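Local coordinates for DNA polymerase III subunit beta (Deinococcus radiodurans, PDB 4TRT), which probably encircles DNA as a ring-shaped head-to-tail homodimer, tethering DNA polymerases and other proteins to it and so conferring processivity, at residues Lys9-Asn12 with Glu13-Leu17; Phe68-Ala72 with His73-Gln77; Thr218-Asp222 with Arg223-Asn227; Val250-Ala254 with Thr255-Glu259; Arg318-Leu321 with Asp322-Pro326. One frame throughout, in Å; residues are numbered along the deposited sequence.

In the fold
Each contact is local, made along one continuous run of chain, so they follow one another in series and none nests within or crosses another. Contact 1 spans successive turns of helix 8-21, and contact 2 turns strand 68-71 into helix 72-81; they meet where Leu15 packs on Phe75 and Ala76, inside the N-terminal domain. Contact 3 closes a beta hairpin of the central domain, whose Arg223 and Val224 touch Thr10 and Leu17 of contact 1, tying the first two domains together. Contact 4 leads strand 248-253 into helix 254-265, and contact 5 lies along helix 317-324 and the residues that follow it; Leu257 and Lys258 join these in the C-terminal domain, with centres about 38 and 30 Å from that of contact 3.

Contact 1 (Lys9-Asn12 with Glu13-Leu17); sequences KTLN and EGLGL
Lys9 and Glu13 form a salt bridge one turn apart on the helix, Lys9 NZ lying 2.8 Å from Glu13 OE2. The two side chains run side by side; the lysine is extended until its last torsion bends (chi4 43°) and turns the ammonium toward the carboxylate. Long, flexible charged residues suit this exposed flank, where opposite charges can pair in water. The backbone adds four i to i+4 hydrogen bonds, from Glu13 N to Lys9 O through to Gly16 N to Asn12 O, the last at 2.9 Å. Gly16 sits close over that carbonyl: a CB would be only 3.1 Å from Asn12 O. On the apolar flank Leu11 CG meets Leu15 CD1 at 3.7 Å, and Leu15 CG also rests 3.3 Å from Leu11 O, because chi1 of -70° lays the branch back along the preceding turn. Cut back to an alanine, Leu15 would lose the branch that meets Leu11 and Phe75, which is likely to leave a gap between them. Branched apolar residues fit this side, since Leu11 and Leu15 both press on Val79 of helix 72-81 and on Leu45 of strand 42-48.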
# COMPACT_ATOMS: atom_id res chain seq x y z
N LYS A 9 -15.48 18.89 2.27
CA LYS A 9 -14.27 18.87 1.45
C LYS A 9 -13.17 19.72 2.07
O LYS A 9 -12.03 19.29 2.19
CB LYS A 9 -14.57 19.38 0.04
CG LYS A 9 -13.34 19.47 -0.86
CD LYS A 9 -13.71 19.85 -2.29
CE LYS A 9 -12.55 20.55 -3.00
NZ LYS A 9 -11.25 19.88 -2.72
N THR A 10 -13.54 20.90 2.54
CA THR A 10 -12.57 21.83 3.08
C THR A 10 -12.12 21.38 4.47
O THR A 10 -10.93 21.44 4.79
CB THR A 10 -13.13 23.27 3.15
OG1 THR A 10 -13.97 23.52 2.01
CG2 THR A 10 -12.01 24.26 3.09
N LEU A 11 -13.06 20.91 5.28
CA LEU A 11 -12.71 20.41 6.61
C LEU A 11 -11.80 19.18 6.50
O LEU A 11 -10.86 19.05 7.27
CB LEU A 11 -13.96 20.12 7.43
CG LEU A 11 -13.79 19.69 8.90
CD1 LEU A 11 -13.08 20.72 9.79
CD2 LEU A 11 -15.18 19.40 9.41
N ASN A 12 -12.10 18.29 5.56
CA ASN A 12 -11.23 17.14 5.27
C ASN A 12 -9.82 17.54 4.93
O ASN A 12 -8.86 16.89 5.38
CB ASN A 12 -11.75 16.32 4.08
CG ASN A 12 -12.74 15.27 4.47
OD1 ASN A 12 -12.86 14.90 5.65
ND2 ASN A 12 -13.46 14.76 3.47
N GLU A 13 -9.66 18.56 4.11
CA GLU A 13 -8.32 19.01 3.71
C GLU A 13 -7.53 19.46 4.91
O GLU A 13 -6.39 19.06 5.08
CB GLU A 13 -8.38 20.13 2.69
CG GLU A 13 -8.68 19.64 1.29
CD GLU A 13 -8.70 20.77 0.28
OE1 GLU A 13 -7.84 21.68 0.38
OE2 GLU A 13 -9.58 20.74 -0.61
N GLY A 14 -8.14 20.27 5.76
CA GLY A 14 -7.46 20.78 6.93
C GLY A 14 -7.11 19.67 7.91
O GLY A 14 -5.99 19.62 8.43
N LEU A 15 -8.08 18.81 8.20
CA LEU A 15 -7.88 17.73 9.16
C LEU A 15 -6.85 16.73 8.68
O LEU A 15 -6.09 16.19 9.50
CB LEU A 15 -9.20 17.01 9.46
CG LEU A 15 -10.24 17.79 10.26
CD1 LEU A 15 -11.56 17.03 10.30
CD2 LEU A 15 -9.72 18.08 11.67
N GLY A 16 -6.82 16.50 7.37
CA GLY A 16 -5.82 15.64 6.75
C GLY A 16 -4.40 16.14 6.97
O GLY A 16 -3.48 15.35 7.23
N LEU A 17 -4.22 17.45 6.88
CA LEU A 17 -2.91 18.05 7.12
C LEU A 17 -2.53 17.92 8.60
O LEU A 17 -1.41 17.55 8.92
CB LEU A 17 -2.88 19.52 6.68
CG LEU A 17 -3.00 19.84 5.18
CD1 LEU A 17 -3.16 21.34 4.98
CD2 LEU A 17 -1.84 19.31 4.34

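Contact 2 (Phe68-Ala72 with His73-Gln77); sequences FVVPA and HLFAQ
Val70 and Phe75 are brought together by their first torsions. In Val70, chi1 of -80° sets CG2 between the backbone N and the carbonyl carbon, from where it reaches the Phe75 ring; in Phe75, chi1 of -178° swings the ring away from its own backbone N. The two side chains meet at a slant, Val70 CG2 lying 3.9 Å from Phe75 CD2 and 4.1 Å from Phe75 CG, so the methyl group meets the ring obliquely, at its CG-CD2 side. Both are buried apolar side chains, a beta-branched one suited to the strand and a large aromatic one that also packs on Leu34 and Leu96. Pro71 stands at the N-cap. Its CB is 4.2 Å from Leu74 CB, and its carbonyl accepts the Phe75 N-H, with Phe75 N to Pro71 O at 3.1 Å. Ala76 N bonds to Ala72 O in the next step, and the small alanines let the first turn lie close to Leu15 of helix 8-21 and to Leu34 of the sheet. His73 NE2 makes a weak hydrogen bond to Glu19 O, while Leu74 packs on Tyr293 of the second subunit, placing this turn at the dimer interface. A strand leads here directly into a helix at 81° to it, with proline at the N-cap, as part of the sliding-clamp fold, in which helices pack against antiparallel sheets.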
# COMPACT_ATOMS: atom_id res chain seq x y z
N PHE A 68 -12.32 24.55 21.65
CA PHE A 68 -12.35 23.22 22.25
C PHE A 68 -11.22 22.36 21.70
O PHE A 68 -10.61 22.71 20.69
CB PHE A 68 -13.71 22.53 21.98
CG PHE A 68 -14.04 22.34 20.53
CD1 PHE A 68 -14.70 23.34 19.82
CD2 PHE A 68 -13.70 21.17 19.88
CE1 PHE A 68 -15.02 23.15 18.48
CE2 PHE A 68 -14.01 20.99 18.53
CZ PHE A 68 -14.67 21.99 17.83
N VAL A 69 -10.97 21.23 22.38
CA VAL A 69 -10.07 20.20 21.88
C VAL A 69 -10.80 18.86 21.73
O VAL A 69 -11.70 18.54 22.50
CB VAL A 69 -8.82 20.03 22.77
CG1 VAL A 69 -7.99 21.32 22.81
CG2 VAL A 69 -9.19 19.57 24.18
N VAL A 70 -10.40 18.10 20.73
CA VAL A 70 -10.92 16.77 20.48
C VAL A 70 -9.74 15.90 19.98
O VAL A 70 -8.77 16.44 19.45
CB VAL A 70 -12.04 16.75 19.41
CG1 VAL A 70 -13.38 17.17 19.99
CG2 VAL A 70 -11.65 17.61 18.21
N PRO A 71 -9.82 14.57 20.16
CA PRO A 71 -8.77 13.70 19.61
C PRO A 71 -8.69 13.87 18.08
O PRO A 71 -9.70 13.71 17.38
CB PRO A 71 -9.23 12.29 19.98
CG PRO A 71 -10.28 12.46 21.02
CD PRO A 71 -10.91 13.80 20.78
N ALA A 72 -7.50 14.22 17.59
CA ALA A 72 -7.33 14.65 16.21
C ALA A 72 -7.65 13.55 15.19
O ALA A 72 -8.32 13.81 14.20
CB ALA A 72 -5.92 15.18 15.98
N HIS A 73 -7.17 12.33 15.43
CA HIS A 73 -7.32 11.27 14.42
C HIS A 73 -8.72 10.73 14.35
O HIS A 73 -9.25 10.45 13.27
CB HIS A 73 -6.30 10.17 14.62
CG HIS A 73 -4.90 10.64 14.40
ND1 HIS A 73 -4.23 11.36 15.33
CD2 HIS A 73 -4.04 10.52 13.31
CE1 HIS A 73 -3.02 11.68 14.87
NE2 HIS A 73 -2.89 11.17 13.63
N LEU A 74 -9.35 10.60 15.51
CA LEU A 74 -10.74 10.18 15.58
C LEU A 74 -11.65 11.19 14.87
O LEU A 74 -12.51 10.79 14.11
CB LEU A 74 -11.18 9.99 17.04
CG LEU A 74 -12.64 9.61 17.26
CD1 LEU A 74 -12.99 8.37 16.43
CD2 LEU A 74 -12.89 9.34 18.73
N PHE A 75 -11.45 12.48 15.12
CA PHE A 75 -12.26 13.52 14.51
C PHE A 75 -12.10 13.53 12.98
O PHE A 75 -13.07 13.64 12.26
CB PHE A 75 -11.92 14.89 15.11
CG PHE A 75 -12.74 16.04 14.58
CD1 PHE A 75 -14.11 15.94 14.42
CD2 PHE A 75 -12.14 17.26 14.31
CE1 PHE A 75 -14.86 17.00 13.94
CE2 PHE A 75 -12.89 18.34 13.85
CZ PHE A 75 -14.25 18.20 13.66
N ALA A 76 -10.86 13.38 12.52
CA ALA A 76 -10.56 13.33 11.10
C ALA A 76 -11.23 12.12 10.44
O ALA A 76 -11.77 12.21 9.34
CB ALA A 76 -9.05 13.28 10.87
N GLN A 77 -11.20 11.00 11.14
CA GLN A 77 -11.80 9.77 10.63
C GLN A 77 -13.31 9.88 10.52
O GLN A 77 -13.92 9.43 9.55
CB GLN A 77 -11.39 8.60 11.53
CG GLN A 77 -12.02 7.25 11.18
CD GLN A 77 -11.54 6.14 12.09
OE1 GLN A 77 -11.06 6.40 13.20
NE2 GLN A 77 -11.66 4.90 11.64

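Contact 3 (Thr218-Asp222 with Arg223-Asn227); sequences TVTTD and RVKMN
Thr218 OG1 donates a hydrogen bond to Asn227 OD1 at 2.7 Å, joining the two side chains of a non-hydrogen-bonded antiparallel pair. The hydroxyl comes in tilted 28° from the amide's carbonyl plane, and chi1 of -58° puts it beside the backbone N, within reach of Asn227. The amide is gripped at its other end too: Asn227 ND2 donates to Asp53 OD2 and Ser119 O, so a short hydroxyl residue and a carboxamide suit a buried place where acceptor and donors must all be met. A valine in place of Thr218 would probably leave Asn227 OD1 without its hydroxyl partner and the amide less firmly fixed in rotation.

The backbones of Val219 and Met226 exchange two hydrogen bonds, both 2.9 Å between nitrogen and oxygen (Val219 N to Met226 O and Met226 N to Val219 O). Nearer the turn, Thr221 N meets Val224 O at 2.9 Å and 172° at the hydrogen. Thr221 OG1 makes a weak bond to Asp222 O, the carbonyl of the next residue. Arg223, with positive phi, turns the chain; Asp222 OD1 is 4.2 Å from Arg223 NE but well out of the guanidinium plane, so no N-H points at it and the side chains probably interact through their charges alone. Outward, Thr220 CG2 touches Lys225 CG at 4.1 Å, the two side chains running alongside.

Val219 and Met226 lie on the face opposite Thr218, Thr220, Lys225 and Asn227, packing on Leu199 of helix 193-202. The hairpin sits between strands 207-212 and 52-59, the latter from the N-terminal domain, so it carries the sheet across the domain boundary.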
# COMPACT_ATOMS: atom_id res chain seq x y z
N THR A 218 8.55 30.85 10.85
CA THR A 218 7.14 30.65 10.59
C THR A 218 6.88 30.81 9.09
O THR A 218 7.27 31.82 8.48
CB THR A 218 6.25 31.63 11.38
OG1 THR A 218 6.50 31.48 12.78
CG2 THR A 218 4.76 31.38 11.10
N VAL A 219 6.26 29.80 8.49
CA VAL A 219 5.92 29.81 7.08
C VAL A 219 4.42 29.88 6.94
O VAL A 219 3.70 29.04 7.52
CB VAL A 219 6.45 28.55 6.37
CG1 VAL A 219 6.09 28.58 4.88
CG2 VAL A 219 7.96 28.44 6.53
N THR A 220 3.95 30.87 6.19
CA THR A 220 2.53 31.09 5.99
C THR A 220 2.17 30.99 4.51
O THR A 220 2.79 31.64 3.66
CB THR A 220 2.08 32.45 6.53
OG1 THR A 220 2.45 32.57 7.90
CG2 THR A 220 0.56 32.62 6.42
N THR A 221 1.16 30.18 4.23
CA THR A 221 0.64 30.02 2.89
C THR A 221 -0.80 30.46 2.90
O THR A 221 -1.30 31.04 3.87
CB THR A 221 0.65 28.55 2.44
OG1 THR A 221 -0.47 27.87 3.04
CG2 THR A 221 1.94 27.87 2.83
N ASP A 222 -1.48 30.17 1.79
CA ASP A 222 -2.92 30.15 1.74
C ASP A 222 -3.46 29.16 2.79
O ASP A 222 -3.36 27.94 2.65
CB ASP A 222 -3.32 29.78 0.30
CG ASP A 222 -4.74 29.29 0.19
OD1 ASP A 222 -5.66 30.10 0.34
OD2 ASP A 222 -4.92 28.08 -0.08
N ARG A 223 -3.98 29.73 3.88
CA ARG A 223 -4.68 28.98 4.94
C ARG A 223 -3.84 28.20 5.96
O ARG A 223 -4.35 27.89 7.03
CB ARG A 223 -5.78 28.08 4.36
CG ARG A 223 -6.92 28.85 3.71
CD ARG A 223 -7.88 27.92 3.04
NE ARG A 223 -8.97 28.65 2.39
CZ ARG A 223 -9.99 28.06 1.78
NH1 ARG A 223 -10.09 26.73 1.76
NH2 ARG A 223 -10.93 28.80 1.20
N VAL A 224 -2.57 27.89 5.66
CA VAL A 224 -1.72 27.17 6.61
C VAL A 224 -0.63 28.06 7.20
O VAL A 224 -0.04 28.87 6.49
CB VAL A 224 -1.02 25.97 5.95
CG1 VAL A 224 -0.04 25.34 6.93
CG2 VAL A 224 -2.03 24.92 5.49
N LYS A 225 -0.37 27.90 8.50
CA LYS A 225 0.77 28.49 9.18
C LYS A 225 1.56 27.38 9.87
O LYS A 225 0.97 26.52 10.54
CB LYS A 225 0.32 29.50 10.22
CG LYS A 225 -0.73 30.49 9.73
CD LYS A 225 -1.02 31.53 10.80
CE LYS A 225 -1.81 32.71 10.28
NZ LYS A 225 -3.26 32.48 10.44
N MET A 226 2.88 27.39 9.74
CA MET A 226 3.72 26.36 10.37
C MET A 226 4.87 27.01 11.10
O MET A 226 5.58 27.84 10.50
CB MET A 226 4.26 25.38 9.32
CG MET A 226 5.08 24.25 9.93
SD MET A 226 5.79 23.11 8.73
CE MET A 226 4.40 22.04 8.38
N ASN A 227 5.06 26.62 12.36
CA ASN A 227 6.25 26.96 13.13
C ASN A 227 7.22 25.79 13.09
O ASN A 227 6.82 24.63 13.29
CB ASN A 227 5.92 27.27 14.60
CG ASN A 227 5.10 28.52 14.80
OD1 ASN A 227 5.14 29.45 13.98
ND2 ASN A 227 4.35 28.58 15.91

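Contact 4 (Val250-Ala254 with Thr255-Glu259); sequences VTLPA and TALKE
Leu252 and Leu257 meet where strand 250-253 gives way to a helix set at 88° to it, with Pro253 at the N-cap. The first helical hydrogen bonds run from Leu257 N to Pro253 O at 3.2 Å and from Lys258 N to Ala254 O at 2.9 Å. The two leucines cross at about a right angle, Leu252 CD1 touching Leu257 CB and Leu252 CD2 touching Leu257 CD2, each at 4.1 Å. In Leu252 chi1 of 72° holds CG between the backbone N and the carbonyl carbon, an unusual choice for leucine, which aims the branch at the helix. Branched apolar chains suit this buried corner, where both leucines also press on Leu285 and Leu333. Farther out, Pro253 CB meets Ala256 CB at 4.2 Å. Lys258 runs extended past Ala254, its CG 3.2 Å from Ala254 O, and its length carries the ammonium to Ile327 O and Gly325 O, with a long, weak ion pair to Asp328. Proline, lacking an N-H, fits the last strand position before a helix; in this clamp domain, as in the N-terminal one, a strand leads directly into a nearly perpendicular helix with proline at the N-cap.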
# COMPACT_ATOMS: atom_id res chain seq x y z
N VAL A 250 28.81 12.41 -20.50
CA VAL A 250 27.96 11.42 -21.13
C VAL A 250 26.54 11.95 -21.05
O VAL A 250 26.12 12.45 -20.02
CB VAL A 250 28.07 10.05 -20.40
CG1 VAL A 250 27.01 9.08 -20.91
CG2 VAL A 250 29.46 9.46 -20.61
N THR A 251 25.81 11.86 -22.16
CA THR A 251 24.44 12.31 -22.21
C THR A 251 23.58 11.13 -22.68
O THR A 251 23.94 10.45 -23.65
CB THR A 251 24.34 13.51 -23.19
OG1 THR A 251 25.13 14.60 -22.69
CG2 THR A 251 22.93 13.93 -23.34
N LEU A 252 22.45 10.90 -22.01
CA LEU A 252 21.58 9.78 -22.36
C LEU A 252 20.20 9.98 -21.75
O LEU A 252 20.03 10.81 -20.86
CB LEU A 252 22.20 8.46 -21.88
CG LEU A 252 22.21 8.18 -20.38
CD1 LEU A 252 22.81 6.81 -20.15
CD2 LEU A 252 22.97 9.22 -19.55
N PRO A 253 19.22 9.20 -22.21
CA PRO A 253 17.86 9.31 -21.67
C PRO A 253 17.80 8.96 -20.19
O PRO A 253 18.33 7.92 -19.79
CB PRO A 253 17.07 8.29 -22.49
CG PRO A 253 17.87 8.09 -23.74
CD PRO A 253 19.28 8.20 -23.29
N ALA A 254 17.19 9.83 -19.40
CA ALA A 254 17.14 9.67 -17.96
C ALA A 254 16.41 8.39 -17.57
O ALA A 254 16.85 7.68 -16.66
CB ALA A 254 16.46 10.86 -17.32
N THR A 255 15.31 8.11 -18.24
CA THR A 255 14.47 6.98 -17.83
C THR A 255 15.18 5.67 -18.10
O THR A 255 15.15 4.76 -17.25
CB THR A 255 13.11 6.99 -18.54
OG1 THR A 255 12.37 8.13 -18.10
CG2 THR A 255 12.32 5.71 -18.27
N ALA A 256 15.84 5.57 -19.26
CA ALA A 256 16.62 4.36 -19.56
C ALA A 256 17.71 4.14 -18.52
O ALA A 256 17.90 3.01 -18.04
CB ALA A 256 17.18 4.40 -20.98
N LEU A 257 18.40 5.21 -18.12
CA LEU A 257 19.46 5.08 -17.12
C LEU A 257 18.92 4.65 -15.76
O LEU A 257 19.51 3.79 -15.10
CB LEU A 257 20.28 6.38 -17.00
CG LEU A 257 21.36 6.40 -15.93
CD1 LEU A 257 22.47 5.37 -16.20
CD2 LEU A 257 21.92 7.82 -15.82
N LYS A 258 17.81 5.25 -15.34
CA LYS A 258 17.20 4.90 -14.05
C LYS A 258 16.77 3.45 -14.02
O LYS A 258 17.04 2.75 -13.06
CB LYS A 258 15.99 5.76 -13.75
CG LYS A 258 16.32 7.22 -13.50
CD LYS A 258 15.04 8.02 -13.30
CE LYS A 258 15.34 9.49 -13.36
NZ LYS A 258 14.13 10.31 -13.01
N GLU A 259 16.13 3.01 -15.10
CA GLU A 259 15.64 1.65 -15.18
C GLU A 259 16.81 0.65 -15.25
O GLU A 259 16.71 -0.44 -14.69
CB GLU A 259 14.66 1.51 -16.36
CG GLU A 259 13.36 2.28 -16.10
CD GLU A 259 12.34 2.22 -17.23
OE1 GLU A 259 12.66 1.75 -18.33
OE2 GLU A 259 11.19 2.66 -17.00

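Contact 5 (Arg318-Leu321 with Asp322-Pro326); sequences RHVL and DALGP
Val320 and Leu324 lie side by side and point the same way, one turn apart, with Val320 CG1 3.8 Å from Leu324 CD1. Leu324 has chi1 of -66°, which places CG 3.3 Å from Val320 O and lets the branch lie back along the preceding turn. Compact and branched apolar groups suit this buried flank, which faces Val261 and Leu257 of helix 254-265. The opposite character belongs to His319 and Asp322: they too run alongside each other, ring and carboxylate planes 20° apart, His319 CD2 lying 4.0 Å from Asp322 OD2. That oxygen has its strong partner in Arg174, with which it forms a salt bridge, so the histidine contributes a neighbour rather than a bond. Between the flanks, Asp322 N to Arg318 O and Leu324 N to Val320 O, both 2.9 Å, keep the helix regular. The Gly325 N to Leu321 O bond is weak, 3.0 Å with only 125° at the hydrogen. Glycine suits this spot because, with the backbone as it stands here, a CB would come too close to Pro326 CD. The Arg174 salt bridge would probably keep the Asp322 carboxylate ionised, while Val320 and Leu324 keep the other flank apolar.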
# COMPACT_ATOMS: atom_id res chain seq x y z
N ARG A 318 22.07 2.90 -4.82
CA ARG A 318 20.97 3.60 -4.15
C ARG A 318 21.19 5.11 -4.21
O ARG A 318 20.25 5.87 -4.46
CB ARG A 318 20.81 3.16 -2.68
CG ARG A 318 19.72 3.95 -1.96
CD ARG A 318 19.39 3.40 -0.58
NE ARG A 318 18.94 2.00 -0.59
CZ ARG A 318 17.72 1.58 -0.92
NH1 ARG A 318 16.77 2.44 -1.30
NH2 ARG A 318 17.44 0.28 -0.89
N HIS A 319 22.42 5.55 -3.98
CA HIS A 319 22.76 6.98 -4.09
C HIS A 319 22.65 7.46 -5.51
O HIS A 319 22.27 8.60 -5.75
CB HIS A 319 24.13 7.27 -3.47
CG HIS A 319 24.16 7.01 -1.97
ND1 HIS A 319 25.21 7.33 -1.19
CD2 HIS A 319 23.20 6.45 -1.11
CE1 HIS A 319 24.95 6.98 0.08
NE2 HIS A 319 23.71 6.45 0.13
N VAL A 320 22.93 6.59 -6.47
CA VAL A 320 22.78 6.93 -7.88
C VAL A 320 21.31 7.22 -8.18
O VAL A 320 20.99 8.24 -8.80
CB VAL A 320 23.31 5.81 -8.82
CG1 VAL A 320 22.83 6.04 -10.24
CG2 VAL A 320 24.84 5.75 -8.79
N LEU A 321 20.43 6.34 -7.73
CA LEU A 321 19.00 6.50 -7.96
C LEU A 321 18.47 7.73 -7.24
O LEU A 321 17.64 8.46 -7.80
CB LEU A 321 18.23 5.25 -7.56
CG LEU A 321 18.50 4.02 -8.45
CD1 LEU A 321 17.70 2.83 -7.96
CD2 LEU A 321 18.20 4.33 -9.91
N ASP A 322 18.94 7.97 -6.01
CA ASP A 322 18.60 9.21 -5.28
C ASP A 322 18.95 10.42 -6.14
O ASP A 322 18.14 11.33 -6.31
CB ASP A 322 19.40 9.35 -3.98
CG ASP A 322 18.95 8.42 -2.87
OD1 ASP A 322 17.84 7.88 -2.90
OD2 ASP A 322 19.75 8.27 -1.91
N ALA A 323 20.19 10.44 -6.65
CA ALA A 323 20.71 11.59 -7.39
C ALA A 323 19.97 11.80 -8.72
O ALA A 323 19.74 12.95 -9.12
CB ALA A 323 22.21 11.43 -7.63
N LEU A 324 19.62 10.72 -9.40
CA LEU A 324 18.90 10.80 -10.67
C LEU A 324 17.43 11.14 -10.56
O LEU A 324 16.82 11.58 -11.56
CB LEU A 324 19.03 9.48 -11.45
CG LEU A 324 20.43 9.15 -11.92
CD1 LEU A 324 20.41 7.77 -12.55
CD2 LEU A 324 20.92 10.21 -12.91
N GLY A 325 16.85 10.92 -9.38
CA GLY A 325 15.42 11.06 -9.17
C GLY A 325 14.80 12.29 -9.79
O GLY A 325 13.85 12.18 -10.56
N PRO A 326 15.32 13.48 -9.46
CA PRO A 326 14.79 14.74 -10.00
C PRO A 326 15.12 15.03 -11.48
O PRO A 326 14.67 16.04 -11.99
CB PRO A 326 15.45 15.80 -9.12
CG PRO A 326 15.85 15.08 -7.88
CD PRO A 326 16.27 13.73 -8.36